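Local coordinates for aminodeoxyfutalosine deaminase (Deinococcus radiodurans, PDB 2IMR), which deaminates aminodeoxyfutalosine to futalosine in menaquinone biosynthesis, using one zinc ion per subunit, and acts more weakly on adenosine and related nucleosides, at residues H101-F109 with L128-A138; R165-V176 with R203-H213. One frame throughout, in Å; residues are numbered along the deposited sequence.

How the contacts relate
Contact 1 lies at the first strand of the amidohydrolase barrel, where H101 binds the zinc ion, and contact 2 joins the strands 170-176 and 206-212 further round the same parallel sheet; their centres are about 15 Å apart. They meet at both ends of the barrel. At the metal end, E175 of contact 2 lies beside the zinc ligand: its OE2 is 3.4 Å from H101 CE1, and its side chain is about 5 Å from the zinc. There too, E108 OE1 comes within 2.7 Å of E175 OE1. At the far end, Q135 OE1 of helix 130-143 probably accepts a hydrogen bond from R165 NH1, 3.0 Å away, while A138 CB packs 3.5 Å from R165 CZ.

Contact 1: residues H101-F109 with L128-A138; sequences HLDMSAYEF and LRGVAAAQAGA. With ZN (zinc ion), chain B.
At the zinc site of the amidohydrolase barrel, H101 ends the first strand, and the loop that follows is fastened by M104 N donating to L128 O (2.8 Å), just before helix 130-143. H101 NE2 binds the zinc at 2.1 Å, with H99 and H240 as further ligands; H99 and H101 form the HxH pair at the end of the first barrel strand that marks this superfamily. M104 CE lies over one face of the H101 ring, its flexible thioether bending at chi3 (77°) to get there, while SD rests on L128 CD1. L128 O takes a second bond from R129 NH1, on the opposite face of its carbonyl plane. The long R129 chain turns at chi2 (-88°) and lays its guanidinium flat over the S105-A106 peptide, with A106 N 3.8 Å from CZ. L102 sends CD1 to A138 CB (4.3 Å) on the helix; small A134 lets the loop lie close, and G137, with no side chain, gives L102 CD2 its place. One water joins L102 O to A133 O; another links D103 OD2 and M104 O to G130 N. D103 is also held by the amides of W154 and A155, and S105 and E108 form a capping box, S105 N bonding E108 OE2 at 2.8 Å.

Contact 2: residues R165-V176 with R203-H213; sequences REDLSGTLYFEV and RPGLRLGLSPH
L206 CD1 packs against L172 CG at 4.0 Å and also touches L168 CB, while further along the same face L210 CD1 meets V176 CG2; branched aliphatic chains suit this layer between sheet and helices. On the other face T171 CG2 sits over the centre of the Y173 ring, 3.5 Å above its plane. Y173 pairs with G209, where the strands draw to 4.0 Å between CA atoms; with no side chain, G209 lets the ring lie close to the backbone. The strands run parallel with an unbroken ladder from G170 N to G205 O through H213 N to V176 O. Towards the zinc end, E175 OE2 lies 3.3 Å from H213 CD2, at the ring's edge, with carboxylate and ring planes 72° apart; both residues are predicted to bind substrate. At the opposite end the extended R207 brings NE to T171 OG1 (2.7 Å, 175°), and R203 NH2 donates to both R165 O and L168 O, tying the turn R165-L168 to the turn R203-L206 that leads into strand 206-212. Helix 184-199 makes the beta-alpha-beta crossover between the strands; strand 149-153 pairs with 170-176 on its other side, and helices 156-163 and 220-233 cover the leucine face.

Contact 1: residues H101-F109 with L128-A138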
loop_
_atom_site.group_PDB
_atom_site.type_symbol
_atom_site.label_atom_id
_atom_site.label_comp_id
_atom_site.label_asym_id
_atom_site.label_seq_id
_atom_site.Cartn_x
_atom_site.Cartn_y
_atom_site.Cartn_z
ATOM N N HIS A 101 0.207 6.463 5.740
ATOM C CA HIS A 101 -0.365 6.837 7.028
ATOM C C HIS A 101 -0.376 8.363 7.005
ATOM O O HIS A 101 0.693 8.976 6.988
ATOM C CB HIS A 101 0.519 6.385 8.198
ATOM C CG HIS A 101 0.619 4.901 8.371
ATOM N ND1 HIS A 101 0.167 4.255 9.504
ATOM C CD2 HIS A 101 1.190 3.945 7.597
ATOM C CE1 HIS A 101 0.459 2.969 9.424
ATOM N NE2 HIS A 101 1.081 2.754 8.277
ATOM N N LEU A 102 -1.559 8.973 6.981
ATOM C CA LEU A 102 -1.645 10.434 6.979
ATOM C C LEU A 102 -1.572 10.953 8.413
ATOM O O LEU A 102 -1.308 12.137 8.647
ATOM C CB LEU A 102 -2.935 10.909 6.296
ATOM C CG LEU A 102 -3.045 10.516 4.818
ATOM C CD1 LEU A 102 -4.234 11.223 4.195
ATOM C CD2 LEU A 102 -1.766 10.909 4.073
ATOM N N ASP A 103 -1.819 10.061 9.370
ATOM C CA ASP A 103 -1.712 10.391 10.788
ATOM C C ASP A 103 -1.164 9.137 11.464
ATOM O O ASP A 103 -1.477 8.017 11.054
ATOM C CB ASP A 103 -3.075 10.804 11.394
ATOM C CG ASP A 103 -3.915 9.621 11.875
ATOM O OD1 ASP A 103 -4.440 8.861 11.031
ATOM O OD2 ASP A 103 -4.062 9.462 13.109
ATOM N N MET A 104 -0.314 9.325 12.468
ATOM C CA MET A 104 0.270 8.197 13.189
ATOM C C MET A 104 0.321 8.492 14.678
ATOM O O MET A 104 -0.100 9.559 15.130
ATOM C CB MET A 104 1.689 7.898 12.681
ATOM C CG MET A 104 1.767 7.504 11.208
ATOM S SD MET A 104 3.453 7.110 10.652
ATOM C CE MET A 104 3.667 5.463 11.347
ATOM N N SER A 105 0.848 7.540 15.439
ATOM C CA SER A 105 0.950 7.691 16.879
ATOM C C SER A 105 2.353 7.386 17.372
ATOM O O SER A 105 3.071 6.586 16.773
ATOM C CB SER A 105 -0.039 6.753 17.569
ATOM O OG SER A 105 0.131 6.780 18.974
ATOM N N ALA A 106 2.746 8.033 18.465
ATOM C CA ALA A 106 4.054 7.782 19.038
ATOM C C ALA A 106 4.046 6.316 19.465
ATOM O O ALA A 106 5.082 5.657 19.499
ATOM C CB ALA A 106 4.285 8.681 20.245
ATOM N N TYR A 107 2.855 5.814 19.779
ATOM C CA TYR A 107 2.695 4.431 20.208
ATOM C C TYR A 107 3.164 3.423 19.163
ATOM O O TYR A 107 3.870 2.473 19.492
ATOM C CB TYR A 107 1.232 4.144 20.565
ATOM C CG TYR A 107 0.695 4.955 21.730
ATOM C CD1 TYR A 107 1.333 4.938 22.975
ATOM C CD2 TYR A 107 -0.450 5.738 21.589
ATOM C CE1 TYR A 107 0.839 5.686 24.050
ATOM C CE2 TYR A 107 -0.950 6.491 22.657
ATOM C CZ TYR A 107 -0.301 6.460 23.882
ATOM O OH TYR A 107 -0.792 7.210 24.932
ATOM N N GLU A 108 2.789 3.614 17.901
ATOM C CA GLU A 108 3.213 2.651 16.899
ATOM C C GLU A 108 4.705 2.759 16.581
ATOM O O GLU A 108 5.304 1.801 16.099
ATOM C CB GLU A 108 2.334 2.744 15.634
ATOM C CG GLU A 108 2.330 4.059 14.897
ATOM C CD GLU A 108 1.174 4.156 13.906
ATOM O OE1 GLU A 108 0.995 3.228 13.077
ATOM O OE2 GLU A 108 0.442 5.163 13.953
ATOM N N PHE A 109 5.308 3.914 16.863
ATOM C CA PHE A 109 6.743 4.102 16.652
ATOM C C PHE A 109 7.474 3.389 17.791
ATOM O O PHE A 109 8.454 2.679 17.572
ATOM C CB PHE A 109 7.113 5.588 16.681
ATOM C CG PHE A 109 6.965 6.280 15.356
ATOM C CD1 PHE A 109 8.004 6.267 14.429
ATOM C CD2 PHE A 109 5.781 6.929 15.027
ATOM C CE1 PHE A 109 7.864 6.894 13.188
ATOM C CE2 PHE A 109 5.630 7.557 13.792
ATOM C CZ PHE A 109 6.676 7.538 12.870
ATOM N N LEU A 128 3.421 14.016 12.167
ATOM C CA LEU A 128 2.286 13.262 11.635
ATOM C C LEU A 128 1.326 12.834 12.735
ATOM O O LEU A 128 1.137 11.639 12.991
ATOM C CB LEU A 128 2.771 12.025 10.872
ATOM C CG LEU A 128 3.662 12.301 9.663
ATOM C CD1 LEU A 128 4.090 10.976 9.036
ATOM C CD2 LEU A 128 2.910 13.164 8.648
ATOM N N ARG A 129 0.730 13.826 13.385
ATOM C CA ARG A 129 -0.212 13.590 14.469
ATOM C C ARG A 129 -1.435 14.474 14.296
ATOM O O ARG A 129 -1.307 15.659 13.993
ATOM C CB ARG A 129 0.421 13.947 15.819
ATOM C CG ARG A 129 1.766 13.313 16.102
ATOM C CD ARG A 129 1.629 11.951 16.756
ATOM N NE ARG A 129 2.943 11.454 17.152
ATOM C CZ ARG A 129 3.832 10.931 16.315
ATOM N NH1 ARG A 129 3.548 10.815 15.024
ATOM N NH2 ARG A 129 5.023 10.555 16.766
ATOM N N GLY A 130 -2.615 13.895 14.478
ATOM C CA GLY A 130 -3.837 14.675 14.407
ATOM C C GLY A 130 -4.456 15.087 13.088
ATOM O O GLY A 130 -3.902 14.889 12.003
ATOM N N VAL A 131 -5.628 15.702 13.224
ATOM C CA VAL A 131 -6.451 16.165 12.119
ATOM C C VAL A 131 -5.813 17.154 11.144
ATOM O O VAL A 131 -5.867 16.953 9.929
ATOM C CB VAL A 131 -7.759 16.783 12.665
ATOM C CG1 VAL A 131 -8.628 17.260 11.520
ATOM C CG2 VAL A 131 -8.499 15.755 13.511
ATOM N N ALA A 132 -5.223 18.223 11.669
ATOM C CA ALA A 132 -4.596 19.236 10.822
ATOM C C ALA A 132 -3.573 18.630 9.866
ATOM O O ALA A 132 -3.625 18.864 8.660
ATOM C CB ALA A 132 -3.930 20.298 11.686
ATOM N N ALA A 133 -2.646 17.850 10.410
ATOM C CA ALA A 133 -1.614 17.214 9.601
ATOM C C ALA A 133 -2.205 16.221 8.600
ATOM O O ALA A 133 -1.708 16.085 7.486
ATOM C CB ALA A 133 -0.610 16.511 10.504
ATOM N N ALA A 134 -3.261 15.523 9.004
ATOM C CA ALA A 134 -3.908 14.549 8.127
ATOM C C ALA A 134 -4.588 15.252 6.954
ATOM O O ALA A 134 -4.484 14.809 5.807
ATOM C CB ALA A 134 -4.930 13.733 8.913
ATOM N N GLN A 135 -5.286 16.344 7.248
ATOM C CA GLN A 135 -5.981 17.110 6.220
ATOM C C GLN A 135 -4.991 17.648 5.199
ATOM O O GLN A 135 -5.278 17.683 4.006
ATOM C CB GLN A 135 -6.757 18.272 6.851
ATOM C CG GLN A 135 -7.900 17.841 7.759
ATOM C CD GLN A 135 -9.150 17.426 6.997
ATOM O OE1 GLN A 135 -9.075 16.742 5.978
ATOM N NE2 GLN A 135 -10.313 17.827 7.504
ATOM N N ALA A 136 -3.825 18.073 5.673
ATOM C CA ALA A 136 -2.803 18.599 4.776
ATOM C C ALA A 136 -2.285 17.476 3.878
ATOM O O ALA A 136 -1.977 17.698 2.707
ATOM C CB ALA A 136 -1.668 19.203 5.578
ATOM N N GLY A 137 -2.186 16.270 4.435
ATOM C CA GLY A 137 -1.727 15.139 3.647
ATOM C C GLY A 137 -2.744 14.810 2.564
ATOM O O GLY A 137 -2.390 14.545 1.421
ATOM N N ALA A 138 -4.022 14.825 2.923
ATOM C CA ALA A 138 -5.065 14.541 1.951
ATOM C C ALA A 138 -5.021 15.606 0.853
ATOM O O ALA A 138 -5.229 15.305 -0.321
ATOM C CB ALA A 138 -6.432 14.533 2.631
HETATM ZN ZN ZN B . 2.076 1.222 7.304
HETATM O O HOH W 1 -0.483 13.675 6.612
HETATM O O HOH W 2 -2.648 11.080 14.896
HETATM O O HOH W 3 3.829 1.060 6.966
#

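Contact 2: residues R165-V176 with R203-H213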
loop_
_atom_site.group_PDB
_atom_site.type_symbol
_atom_site.label_atom_id
_atom_site.label_comp_id
_atom_site.label_asym_id
_atom_site.label_seq_id
_atom_site.Cartn_x
_atom_site.Cartn_y
_atom_site.Cartn_z
ATOM N N ARG A 165 -14.086 13.810 3.574
ATOM C CA ARG A 165 -13.397 14.430 2.444
ATOM C C ARG A 165 -14.011 13.963 1.127
ATOM O O ARG A 165 -13.818 12.823 0.706
ATOM C CB ARG A 165 -11.907 14.076 2.467
ATOM C CG ARG A 165 -11.117 14.703 3.616
ATOM C CD ARG A 165 -10.790 16.171 3.369
ATOM N NE ARG A 165 -9.981 16.351 2.166
ATOM C CZ ARG A 165 -8.835 17.023 2.127
ATOM N NH1 ARG A 165 -8.352 17.585 3.227
ATOM N NH2 ARG A 165 -8.169 17.133 0.983
ATOM N N GLU A 166 -14.745 14.854 0.472
ATOM C CA GLU A 166 -15.392 14.526 -0.793
ATOM C C GLU A 166 -14.399 14.335 -1.937
ATOM O O GLU A 166 -14.737 13.752 -2.967
ATOM C CB GLU A 166 -16.391 15.628 -1.160
ATOM C CG GLU A 166 -17.497 15.823 -0.134
ATOM C CD GLU A 166 -18.454 16.937 -0.518
ATOM O OE1 GLU A 166 -19.076 16.840 -1.597
ATOM O OE2 GLU A 166 -18.581 17.910 0.258
ATOM N N ASP A 167 -13.172 14.808 -1.749
ATOM C CA ASP A 167 -12.150 14.714 -2.788
ATOM C C ASP A 167 -11.300 13.444 -2.763
ATOM O O ASP A 167 -10.565 13.168 -3.715
ATOM C CB ASP A 167 -11.240 15.947 -2.724
ATOM C CG ASP A 167 -10.533 16.084 -1.391
ATOM O OD1 ASP A 167 -11.182 15.872 -0.345
ATOM O OD2 ASP A 167 -9.329 16.416 -1.386
ATOM N N LEU A 168 -11.401 12.674 -1.683
ATOM C CA LEU A 168 -10.634 11.433 -1.554
ATOM C C LEU A 168 -11.383 10.214 -2.081
ATOM O O LEU A 168 -12.616 10.184 -2.093
ATOM C CB LEU A 168 -10.282 11.164 -0.087
ATOM C CG LEU A 168 -9.242 12.019 0.636
ATOM C CD1 LEU A 168 -9.185 11.589 2.104
ATOM C CD2 LEU A 168 -7.879 11.853 -0.024
ATOM N N SER A 169 -10.631 9.207 -2.509
ATOM C CA SER A 169 -11.225 7.965 -2.985
ATOM C C SER A 169 -10.291 6.827 -2.577
ATOM O O SER A 169 -9.072 7.002 -2.514
ATOM C CB SER A 169 -11.422 7.985 -4.507
ATOM O OG SER A 169 -10.219 7.724 -5.201
ATOM N N GLY A 170 -10.868 5.669 -2.281
ATOM C CA GLY A 170 -10.062 4.533 -1.871
ATOM C C GLY A 170 -10.599 3.902 -0.603
ATOM O O GLY A 170 -11.812 3.751 -0.443
ATOM N N THR A 171 -9.699 3.537 0.304
ATOM C CA THR A 171 -10.091 2.919 1.561
ATOM C C THR A 171 -9.356 3.527 2.748
ATOM O O THR A 171 -8.159 3.800 2.671
ATOM C CB THR A 171 -9.777 1.409 1.554
ATOM O OG1 THR A 171 -10.447 0.788 0.451
ATOM C CG2 THR A 171 -10.221 0.762 2.860
ATOM N N LEU A 172 -10.082 3.731 3.843
ATOM C CA LEU A 172 -9.505 4.260 5.079
ATOM C C LEU A 172 -9.557 3.113 6.084
ATOM O O LEU A 172 -10.639 2.732 6.539
ATOM C CB LEU A 172 -10.332 5.438 5.608
ATOM C CG LEU A 172 -10.509 6.615 4.646
ATOM C CD1 LEU A 172 -11.371 7.686 5.308
ATOM C CD2 LEU A 172 -9.143 7.173 4.259
ATOM N N TYR A 173 -8.390 2.560 6.409
ATOM C CA TYR A 173 -8.276 1.441 7.341
ATOM C C TYR A 173 -8.014 1.906 8.776
ATOM O O TYR A 173 -7.021 2.593 9.036
ATOM C CB TYR A 173 -7.122 0.527 6.918
ATOM C CG TYR A 173 -7.170 0.023 5.491
ATOM C CD1 TYR A 173 -7.728 -1.219 5.182
ATOM C CD2 TYR A 173 -6.597 0.765 4.455
ATOM C CE1 TYR A 173 -7.703 -1.712 3.881
ATOM C CE2 TYR A 173 -6.569 0.285 3.153
ATOM C CZ TYR A 173 -7.118 -0.952 2.871
ATOM O OH TYR A 173 -7.054 -1.433 1.585
ATOM N N PHE A 174 -8.885 1.510 9.701
ATOM C CA PHE A 174 -8.733 1.883 11.109
ATOM C C PHE A 174 -7.718 0.930 11.727
ATOM O O PHE A 174 -7.924 -0.278 11.746
ATOM C CB PHE A 174 -10.081 1.778 11.836
ATOM C CG PHE A 174 -10.061 2.306 13.246
ATOM C CD1 PHE A 174 -9.460 3.529 13.539
ATOM C CD2 PHE A 174 -10.678 1.601 14.277
ATOM C CE1 PHE A 174 -9.474 4.043 14.838
ATOM C CE2 PHE A 174 -10.698 2.103 15.581
ATOM C CZ PHE A 174 -10.096 3.328 15.863
ATOM N N GLU A 175 -6.618 1.472 12.238
ATOM C CA GLU A 175 -5.575 0.622 12.806
ATOM C C GLU A 175 -5.860 0.162 14.230
ATOM O O GLU A 175 -6.284 0.945 15.071
ATOM C CB GLU A 175 -4.229 1.348 12.756
ATOM C CG GLU A 175 -3.035 0.421 12.869
ATOM C CD GLU A 175 -1.726 1.131 12.594
ATOM O OE1 GLU A 175 -1.373 2.048 13.362
ATOM O OE2 GLU A 175 -1.055 0.773 11.608
ATOM N N VAL A 176 -5.634 -1.125 14.484
ATOM C CA VAL A 176 -5.843 -1.693 15.814
ATOM C C VAL A 176 -4.531 -2.312 16.278
ATOM O O VAL A 176 -3.881 -3.039 15.532
ATOM C CB VAL A 176 -6.941 -2.768 15.800
ATOM C CG1 VAL A 176 -7.100 -3.367 17.200
ATOM C CG2 VAL A 176 -8.250 -2.152 15.336
ATOM N N ARG A 203 -19.414 6.344 2.045
ATOM C CA ARG A 203 -20.085 6.643 0.784
ATOM C C ARG A 203 -19.368 6.012 -0.406
ATOM O O ARG A 203 -18.239 5.533 -0.282
ATOM C CB ARG A 203 -20.221 8.160 0.590
ATOM C CG ARG A 203 -18.943 8.973 0.762
ATOM C CD ARG A 203 -18.109 9.033 -0.507
ATOM N NE ARG A 203 -17.013 9.992 -0.374
ATOM C CZ ARG A 203 -16.063 10.183 -1.286
ATOM N NH1 ARG A 203 -16.067 9.480 -2.412
ATOM N NH2 ARG A 203 -15.105 11.076 -1.072
ATOM N N PRO A 204 -20.028 5.986 -1.576
ATOM C CA PRO A 204 -19.437 5.403 -2.785
ATOM C C PRO A 204 -18.097 6.040 -3.149
ATOM O O PRO A 204 -18.009 7.254 -3.339
ATOM C CB PRO A 204 -20.500 5.667 -3.848
ATOM C CG PRO A 204 -21.777 5.635 -3.058
ATOM C CD PRO A 204 -21.409 6.434 -1.836
ATOM N N GLY A 205 -17.059 5.217 -3.242
ATOM C CA GLY A 205 -15.749 5.732 -3.601
ATOM C C GLY A 205 -14.769 5.846 -2.451
ATOM O O GLY A 205 -13.560 5.885 -2.673
ATOM N N LEU A 206 -15.281 5.910 -1.226
ATOM C CA LEU A 206 -14.436 6.019 -0.039
ATOM C C LEU A 206 -15.014 5.087 1.016
ATOM O O LEU A 206 -15.978 5.433 1.704
ATOM C CB LEU A 206 -14.427 7.460 0.476
ATOM C CG LEU A 206 -13.413 7.809 1.570
ATOM C CD1 LEU A 206 -12.000 7.547 1.068
ATOM C CD2 LEU A 206 -13.577 9.272 1.967
ATOM N N ARG A 207 -14.419 3.907 1.142
ATOM C CA ARG A 207 -14.908 2.908 2.079
ATOM C C ARG A 207 -14.069 2.721 3.337
ATOM O O ARG A 207 -12.885 3.069 3.384
ATOM C CB ARG A 207 -15.039 1.567 1.362
ATOM C CG ARG A 207 -13.720 1.064 0.841
ATOM C CD ARG A 207 -13.854 -0.246 0.092
ATOM N NE ARG A 207 -12.529 -0.751 -0.250
ATOM C CZ ARG A 207 -12.300 -1.871 -0.926
ATOM N NH1 ARG A 207 -13.313 -2.620 -1.345
ATOM N NH2 ARG A 207 -11.051 -2.242 -1.173
ATOM N N LEU A 208 -14.706 2.153 4.352
ATOM C CA LEU A 208 -14.060 1.896 5.632
ATOM C C LEU A 208 -13.375 0.537 5.610
ATOM O O LEU A 208 -13.904 -0.427 5.051
ATOM C CB LEU A 208 -15.098 1.925 6.753
ATOM C CG LEU A 208 -14.594 1.586 8.155
ATOM C CD1 LEU A 208 -13.608 2.661 8.620
ATOM C CD2 LEU A 208 -15.777 1.499 9.112
ATOM N N GLY A 209 -12.196 0.467 6.221
ATOM C CA GLY A 209 -11.457 -0.778 6.269
ATOM C C GLY A 209 -10.921 -1.029 7.664
ATOM O O GLY A 209 -11.164 -0.247 8.580
ATOM N N LEU A 210 -10.181 -2.118 7.825
ATOM C CA LEU A 210 -9.631 -2.464 9.123
ATOM C C LEU A 210 -8.169 -2.840 8.979
ATOM O O LEU A 210 -7.774 -3.490 8.013
ATOM C CB LEU A 210 -10.420 -3.630 9.712
ATOM C CG LEU A 210 -10.245 -3.990 11.181
ATOM C CD1 LEU A 210 -10.522 -2.776 12.072
ATOM C CD2 LEU A 210 -11.212 -5.132 11.515
ATOM N N SER A 211 -7.355 -2.433 9.939
ATOM C CA SER A 211 -5.951 -2.760 9.851
ATOM C C SER A 211 -5.288 -3.262 11.118
ATOM O O SER A 211 -4.877 -2.467 11.962
ATOM C CB SER A 211 -5.155 -1.558 9.340
ATOM O OG SER A 211 -3.768 -1.860 9.346
ATOM N N PRO A 212 -5.210 -4.593 11.283
ATOM C CA PRO A 212 -4.556 -5.166 12.462
ATOM C C PRO A 212 -3.100 -4.750 12.197
ATOM O O PRO A 212 -2.551 -5.078 11.144
ATOM C CB PRO A 212 -4.761 -6.670 12.279
ATOM C CG PRO A 212 -6.032 -6.756 11.463
ATOM C CD PRO A 212 -5.849 -5.641 10.464
ATOM N N HIS A 213 -2.491 -4.027 13.135
ATOM C CA HIS A 213 -1.131 -3.501 12.965
ATOM C C HIS A 213 -0.088 -4.451 12.371
ATOM O O HIS A 213 0.380 -4.245 11.247
ATOM C CB HIS A 213 -0.630 -2.944 14.306
ATOM C CG HIS A 213 0.629 -2.139 14.201
ATOM N ND1 HIS A 213 1.677 -2.283 15.085
ATOM C CD2 HIS A 213 0.989 -1.149 13.349
ATOM C CE1 HIS A 213 2.627 -1.415 14.785
ATOM N NE2 HIS A 213 2.234 -0.713 13.736
HETATM O O HOH W 4 -16.684 11.898 1.677
#